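UPF0147 protein MMP1188 (Methanococcus maripaludis S2, PDB 2QZG) is of unknown function and belongs to the UPF0147 family of small archaeal proteins, folding here as an all-helical chain that pairs with a second copy. Local coordinates at residues E50-E53 and L54-S58; S58-A61 and I62-D66; P72-P75 and I76-T80. All blocks are in the same frame, centred on the assembly; numbering follows the deposited sequence.

Interaction 1: E50-E53 and L54-S58; sequences EEQE and LIVRS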
loop_
_atom_site.group_PDB
_atom_site.type_symbol
_atom_site.label_atom_id
_atom_site.label_comp_id
_atom_site.label_asym_id
_atom_site.label_seq_id
_atom_site.Cartn_x
_atom_site.Cartn_y
_atom_site.Cartn_z
ATOM N N GLU C 50 -4.514 8.081 21.445
ATOM C CA GLU C 50 -5.299 9.325 21.278
ATOM C C GLU C 50 -4.702 10.518 22.035
ATOM O O GLU C 50 -5.230 11.645 22.023
ATOM C CB GLU C 50 -6.759 9.092 21.661
ATOM C CG GLU C 50 -7.553 8.248 20.649
ATOM C CD GLU C 50 -9.062 8.352 20.867
ATOM O OE1 GLU C 50 -9.483 8.520 22.033
ATOM O OE2 GLU C 50 -9.828 8.268 19.874
ATOM N N GLU C 51 -3.583 10.236 22.685
ATOM C CA GLU C 51 -2.721 11.221 23.311
ATOM C C GLU C 51 -2.049 12.113 22.259
ATOM O O GLU C 51 -1.807 13.300 22.507
ATOM C CB GLU C 51 -1.665 10.446 24.081
ATOM C CG GLU C 51 -0.828 11.202 25.066
ATOM C CD GLU C 51 0.228 10.296 25.665
ATOM O OE1 GLU C 51 0.372 10.300 26.908
ATOM O OE2 GLU C 51 0.894 9.561 24.890
ATOM N N GLN C 52 -1.778 11.537 21.083
ATOM C CA GLN C 52 -1.052 12.213 20.000
ATOM C C GLN C 52 -1.933 12.557 18.786
ATOM O O GLN C 52 -2.970 11.933 18.558
ATOM C CB GLN C 52 0.107 11.329 19.539
ATOM C CG GLN C 52 1.057 10.888 20.641
ATOM C CD GLN C 52 1.951 9.746 20.196
ATOM O OE1 GLN C 52 1.546 8.898 19.400
ATOM N NE2 GLN C 52 3.178 9.723 20.699
ATOM N N GLU C 53 -1.507 13.547 18.000
ATOM C CA GLU C 53 -2.190 13.858 16.745
ATOM C C GLU C 53 -1.775 12.835 15.684
ATOM O O GLU C 53 -0.790 12.108 15.882
ATOM C CB GLU C 53 -1.889 15.293 16.298
ATOM C CG GLU C 53 -2.124 16.344 17.385
ATOM C CD GLU C 53 -1.710 17.750 16.972
ATOM O OE1 GLU C 53 -1.790 18.071 15.757
ATOM O OE2 GLU C 53 -1.318 18.545 17.865
ATOM N N LEU C 54 -2.526 12.770 14.578
ATOM C CA LEU C 54 -2.398 11.686 13.587
ATOM C C LEU C 54 -1.003 11.520 12.984
ATOM O O LEU C 54 -0.544 10.390 12.811
ATOM C CB LEU C 54 -3.406 11.861 12.447
ATOM C CG LEU C 54 -4.688 11.027 12.398
ATOM C CD1 LEU C 54 -5.521 11.438 11.178
ATOM C CD2 LEU C 54 -4.335 9.566 12.315
ATOM N N ILE C 55 -0.353 12.638 12.654
ATOM C CA ILE C 55 1.006 12.631 12.057
ATOM C C ILE C 55 2.013 11.911 12.956
ATOM O O ILE C 55 2.766 11.057 12.494
ATOM C CB ILE C 55 1.523 14.075 11.753
ATOM C CG1 ILE C 55 0.560 14.829 10.832
ATOM C CG2 ILE C 55 2.964 14.072 11.177
ATOM C CD1 ILE C 55 0.060 14.037 9.664
ATOM N N VAL C 56 1.993 12.246 14.240
ATOM C CA VAL C 56 2.883 11.616 15.231
ATOM C C VAL C 56 2.554 10.127 15.471
ATOM O O VAL C 56 3.463 9.304 15.543
ATOM C CB VAL C 56 2.937 12.421 16.541
ATOM C CG1 VAL C 56 3.838 11.739 17.564
ATOM C CG2 VAL C 56 3.440 13.832 16.261
ATOM N N ARG C 57 1.274 9.776 15.547
ATOM C CA ARG C 57 0.883 8.372 15.726
ATOM C C ARG C 57 1.290 7.499 14.524
ATOM O O ARG C 57 1.713 6.341 14.692
ATOM C CB ARG C 57 -0.628 8.237 15.871
ATOM C CG ARG C 57 -1.293 8.888 17.051
ATOM C CD ARG C 57 -2.759 8.562 16.887
ATOM N NE ARG C 57 -3.651 9.490 17.556
ATOM C CZ ARG C 57 -4.758 9.980 17.005
ATOM N NH1 ARG C 57 -5.086 9.657 15.756
ATOM N NH2 ARG C 57 -5.523 10.817 17.695
ATOM N N SER C 58 1.105 8.040 13.321
ATOM C CA SER C 58 1.492 7.353 12.079
ATOM C C SER C 58 2.982 7.083 12.069
ATOM O O SER C 58 3.423 5.976 11.776
ATOM C CB SER C 58 1.144 8.232 10.868
ATOM O OG SER C 58 -0.246 8.463 10.858
#
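E50 meets the end of R57 through its backbone: its CA lies 3.9 Å from R57 NH2. The carboxylate stays apart, with E50 OE2 5.5 Å from R57 NH2, so any attraction between these opposite charges probably acts at a distance. Q52 does more. Its CG stands anti to its carbonyl carbon (chi1 -54°), and the extended chain slides past R57 in the opposite direction, bringing OE1 to 3.7 Å from R57 CG. The amide and guanidinium planes are only 30° apart. Across the amide, NE2 lies 3.8 Å from V56 CG1, while the main-chain O of Q52 sits 2.7 Å from R57 NE. That NE donates a hydrogen bond to N49 O. E53 is the N-cap residue; its O accepts R57 N at 3.1 Å with an N-H...O angle of 165°, closing the first helical turn, and its carbonyl carbon lies over the centre of one guanidinium face. An alanine at R57 is likely to leave N49 O without this donor and the incoming loop freer to move, since the guanidinium lying beside E50, Q52 and E53 would be gone. The contact is at the surface, where the loop following helix 34-46 turns into helix 54-68. On that helix, L54 and S58 touch I92 beyond helix 76-90.

Interaction 2: S58-A61 and I62-D66; sequences SATA and IQYLD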
loop_
_atom_site.group_PDB
_atom_site.type_symbol
_atom_site.label_atom_id
_atom_site.label_comp_id
_atom_site.label_asym_id
_atom_site.label_seq_id
_atom_site.Cartn_x
_atom_site.Cartn_y
_atom_site.Cartn_z
ATOM N N SER C 58 1.105 8.040 13.321
ATOM C CA SER C 58 1.492 7.353 12.079
ATOM C C SER C 58 2.982 7.083 12.069
ATOM O O SER C 58 3.423 5.976 11.776
ATOM C CB SER C 58 1.144 8.232 10.868
ATOM O OG SER C 58 -0.246 8.463 10.858
ATOM N N ALA C 59 3.747 8.118 12.388
ATOM C CA ALA C 59 5.199 8.056 12.441
ATOM C C ALA C 59 5.693 7.054 13.475
ATOM O O ALA C 59 6.673 6.354 13.239
ATOM C CB ALA C 59 5.745 9.417 12.760
ATOM N N THR C 60 5.046 7.038 14.634
ATOM C CA THR C 60 5.360 6.083 15.698
ATOM C C THR C 60 5.123 4.651 15.194
ATOM O O THR C 60 5.946 3.764 15.439
ATOM C CB THR C 60 4.507 6.347 16.934
ATOM O OG1 THR C 60 4.667 7.725 17.313
ATOM C CG2 THR C 60 4.906 5.425 18.116
ATOM N N ALA C 61 4.001 4.444 14.502
ATOM C CA ALA C 61 3.690 3.142 13.919
ATOM C C ALA C 61 4.710 2.770 12.838
ATOM O O ALA C 61 5.173 1.626 12.782
ATOM C CB ALA C 61 2.307 3.155 13.357
ATOM N N ILE C 62 5.074 3.742 11.998
ATOM C CA ILE C 62 6.086 3.520 10.973
ATOM C C ILE C 62 7.389 3.129 11.635
ATOM O O ILE C 62 8.063 2.219 11.163
ATOM C CB ILE C 62 6.302 4.758 10.067
ATOM C CG1 ILE C 62 5.095 4.960 9.147
ATOM C CG2 ILE C 62 7.586 4.621 9.266
ATOM C CD1 ILE C 62 5.077 6.335 8.447
ATOM N N GLN C 63 7.724 3.820 12.726
ATOM C CA GLN C 63 8.978 3.601 13.442
ATOM C C GLN C 63 9.094 2.173 13.948
ATOM O O GLN C 63 10.128 1.544 13.762
ATOM C CB GLN C 63 9.124 4.580 14.608
ATOM C CG GLN C 63 10.515 4.644 15.188
ATOM C CD GLN C 63 11.361 5.734 14.559
ATOM O OE1 GLN C 63 11.171 6.927 14.846
ATOM N NE2 GLN C 63 12.323 5.339 13.721
ATOM N N TYR C 64 8.039 1.666 14.586
ATOM C CA TYR C 64 7.992 0.255 15.011
ATOM C C TYR C 64 8.312 -0.701 13.865
ATOM O O TYR C 64 9.069 -1.643 14.029
ATOM C CB TYR C 64 6.624 -0.115 15.600
ATOM C CG TYR C 64 6.452 0.261 17.053
ATOM C CD1 TYR C 64 7.212 -0.361 18.054
ATOM C CD2 TYR C 64 5.533 1.239 17.436
ATOM C CE1 TYR C 64 7.053 -0.012 19.412
ATOM C CE2 TYR C 64 5.371 1.597 18.789
ATOM C CZ TYR C 64 6.133 0.968 19.765
ATOM O OH TYR C 64 5.972 1.321 21.095
ATOM N N LEU C 65 7.731 -0.432 12.704
ATOM C CA LEU C 65 7.878 -1.297 11.540
ATOM C C LEU C 65 9.241 -1.148 10.887
ATOM O O LEU C 65 9.838 -2.146 10.468
ATOM C CB LEU C 65 6.749 -1.026 10.533
ATOM C CG LEU C 65 5.364 -1.437 11.049
ATOM C CD1 LEU C 65 4.278 -0.951 10.095
ATOM C CD2 LEU C 65 5.263 -2.961 11.293
ATOM N N ASP C 66 9.746 0.085 10.820
ATOM C CA ASP C 66 11.092 0.341 10.263
ATOM C C ASP C 66 12.183 -0.274 11.128
ATOM O O ASP C 66 13.166 -0.780 10.609
ATOM C CB ASP C 66 11.364 1.838 10.111
ATOM C CG ASP C 66 10.728 2.433 8.876
ATOM O OD1 ASP C 66 10.074 1.706 8.089
ATOM O OD2 ASP C 66 10.889 3.656 8.679
#
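A61 and I62, with T60 behind them, carry most of this contact, which is continuous alpha-helix: four successive i to i+4 backbone hydrogen bonds run from 58-61 to 62-66. I62 N binds S58 O at 2.8 Å, Q63 N binds A59 O, Y64 N binds T60 O, and L65 N binds A61 O at 3.3 Å, the longest of the four. The N-H...O angle is 158° for I62 N to S58 O and 167° for Y64 N to T60 O, as in a regular helix in mid-course.

Around I62 the contact is chiefly aliphatic carbon against main chain. Its CG1 is anti to the carbonyl carbon (chi1 -71°), which folds the branch back along the helix, with CG1 3.3 Å from S58 O and CD1 following over the same oxygen. Beyond this turn the side chain reaches L89 and E90 of helix 76-90.

A61 offers only a methyl group, buried among its neighbours. It touches L89 of helix 76-90 as well as A43 of helix 34-46, and a side chain this small is consistent with the close approach of both helices. L65, one turn on, repeats the pattern against I85 and A43, its CG lying 3.5 Å from A61 O.

T60 and Y64 occupy another side of the helix, lying next to each other and pointing the same way; T60 also touches A46, and Y64 touches N42, both of helix 34-46. The hydroxyl of T60 is hydrogen-bonded to V56 O one turn back, while the methyl faces the tyrosine. A61 CA lies at the edge of the Y64 ring, near its plane, and T60 CG2 comes to 3.9 Å from Y64 CE2.

Interaction 3: P72-P75 and I76-T80; sequences PNMP and IHTRT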
loop_
_atom_site.group_PDB
_atom_site.type_symbol
_atom_site.label_atom_id
_atom_site.label_comp_id
_atom_site.label_asym_id
_atom_site.label_seq_id
_atom_site.Cartn_x
_atom_site.Cartn_y
_atom_site.Cartn_z
ATOM N N PRO C 72 16.897 -9.898 10.394
ATOM C CA PRO C 72 17.298 -10.807 9.314
ATOM C C PRO C 72 16.345 -11.995 9.112
ATOM O O PRO C 72 16.383 -12.635 8.046
ATOM C CB PRO C 72 18.686 -11.293 9.758
ATOM C CG PRO C 72 18.672 -11.183 11.239
ATOM C CD PRO C 72 17.796 -9.990 11.562
ATOM N N ASN C 73 15.508 -12.275 10.118
ATOM C CA ASN C 73 14.594 -13.423 10.083
ATOM C C ASN C 73 13.242 -13.155 9.440
ATOM O O ASN C 73 12.360 -14.016 9.414
ATOM C CB ASN C 73 14.394 -14.000 11.486
ATOM C CG ASN C 73 15.140 -15.311 11.683
ATOM O OD1 ASN C 73 16.128 -15.589 11.001
ATOM N ND2 ASN C 73 14.651 -16.133 12.602
HETATM N N MSE C 74 13.067 -11.965 8.902
HETATM C CA MSE C 74 11.757 -11.655 8.373
HETATM C C MSE C 74 11.408 -12.304 7.040
HETATM O O MSE C 74 12.198 -12.243 6.089
HETATM C CB MSE C 74 11.536 -10.178 8.298
HETATM C CG MSE C 74 10.065 -9.925 8.382
HETATM SE SE MSE C 74 9.801 -8.238 7.772
HETATM C CE MSE C 74 10.217 -7.263 9.405
ATOM N N PRO C 75 10.217 -12.928 6.978
ATOM C CA PRO C 75 9.766 -13.646 5.791
ATOM C C PRO C 75 9.472 -12.689 4.655
ATOM O O PRO C 75 9.050 -11.560 4.900
ATOM C CB PRO C 75 8.467 -14.317 6.247
ATOM C CG PRO C 75 8.469 -14.240 7.775
ATOM C CD PRO C 75 9.230 -12.998 8.078
ATOM N N ILE C 76 9.701 -13.146 3.425
ATOM C CA ILE C 76 9.470 -12.334 2.224
ATOM C C ILE C 76 8.050 -11.753 2.192
ATOM O O ILE C 76 7.886 -10.535 2.016
ATOM C CB ILE C 76 9.808 -13.111 0.909
ATOM C CG1 ILE C 76 11.297 -13.461 0.884
ATOM C CG2 ILE C 76 9.402 -12.285 -0.322
ATOM C CD1 ILE C 76 11.804 -14.201 -0.380
ATOM N N HIS C 77 7.043 -12.610 2.414
ATOM C CA HIS C 77 5.642 -12.201 2.351
ATOM C C HIS C 77 5.323 -11.091 3.347
ATOM O O HIS C 77 4.633 -10.125 3.023
ATOM C CB HIS C 77 4.685 -13.406 2.492
ATOM C CG HIS C 77 4.511 -13.917 3.893
ATOM N ND1 HIS C 77 5.457 -14.693 4.526
ATOM C CD2 HIS C 77 3.481 -13.797 4.771
ATOM C CE1 HIS C 77 5.030 -15.010 5.738
ATOM N NE2 HIS C 77 3.830 -14.490 5.908
ATOM N N THR C 78 5.844 -11.223 4.557
ATOM C CA THR C 78 5.678 -10.200 5.559
ATOM C C THR C 78 6.340 -8.885 5.140
ATOM O O THR C 78 5.768 -7.822 5.325
ATOM C CB THR C 78 6.218 -10.677 6.897
ATOM O OG1 THR C 78 5.742 -12.006 7.128
ATOM C CG2 THR C 78 5.722 -9.767 8.033
ATOM N N ARG C 79 7.543 -8.962 4.576
ATOM C CA ARG C 79 8.255 -7.763 4.173
ATOM C C ARG C 79 7.398 -6.924 3.206
ATOM O O ARG C 79 7.344 -5.694 3.326
ATOM C CB ARG C 79 9.600 -8.138 3.557
ATOM C CG ARG C 79 10.520 -6.958 3.324
ATOM C CD ARG C 79 11.858 -7.404 2.742
ATOM N NE ARG C 79 12.610 -8.257 3.665
ATOM C CZ ARG C 79 13.219 -7.820 4.769
ATOM N NH1 ARG C 79 13.161 -6.530 5.099
ATOM N NH2 ARG C 79 13.886 -8.675 5.543
ATOM N N THR C 80 6.728 -7.607 2.272
ATOM C CA THR C 80 5.818 -6.985 1.295
ATOM C C THR C 80 4.595 -6.370 1.956
ATOM O O THR C 80 4.181 -5.256 1.599
ATOM C CB THR C 80 5.397 -7.985 0.163
ATOM O OG1 THR C 80 6.518 -8.221 -0.691
ATOM C CG2 THR C 80 4.257 -7.412 -0.720
#
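M74, modelled as selenomethionine, sends its CG anti to the backbone N (chi1 -154°) and continues extended through its second torsion, which lays the selenium against the first turn of the helix; the bend at the last torsion sets only the terminal methyl CE. H77 takes the rarer setting for a helical residue, its CG between the backbone N and the carbonyl carbon (chi1 78°), and this swings the imidazole back toward P75. Both groups lie at a helix N-terminus: a loop ends in a proline at the N-cap, and helix 76-90 starts directly after it.

M74 SE lies 3.9 Å from R79 CA, and M74 CB lies at the same 3.9 Å from R79 NH2, so the buried side chain runs beside R79 from its backbone to its guanidinium. Toward T78 it crosses at about a right angle. R79 has its polar partner on the preceding loop, where NH1 is hydrogen-bonded to S69 O.

The ring of P75 packs against both H77 and T78, which lie on the same side of it. Its CB is 3.5 Å from H77 ND1, and its CG is 3.6 Å from T78 OG1; that hydroxyl oxygen in turn sits above one face of the imidazole, offset toward the rim. H77 NE2 is hydrogen-bonded to D29 OD2, which holds the NE2 side of the ring and ties this helix start to the loop after helix 12-27. R79 also packs on K8 of the second subunit, and T80 on N18 of that same subunit.

As the N-cap residue, P75 gives its carbonyl to the first i+4 bond: P75 O receives R79 N at 3.0 Å in the carbonyl plane, with an N-H...O angle of 157°.

How the interactions relate
Interactions 1 and 2 run on from one another along helix 54-68: they share S58, their centres are 11 Å apart, and they touch where Q52 OE1 comes to 3.9 Å from T60 OG1, a packing contact. Interaction 3 opens the next helix, 76-90. Its centre is about 17 Å from that of interaction 2, with nearest atoms about 5 Å apart and no touch. From interaction 1 it is about 27 Å between centres, on the opposite side of the chain's centre. The two helix starts, 50-58 and 72-80, therefore lie far apart, with interaction 2 between them in sequence. No active site or ligand is known here to relate them to.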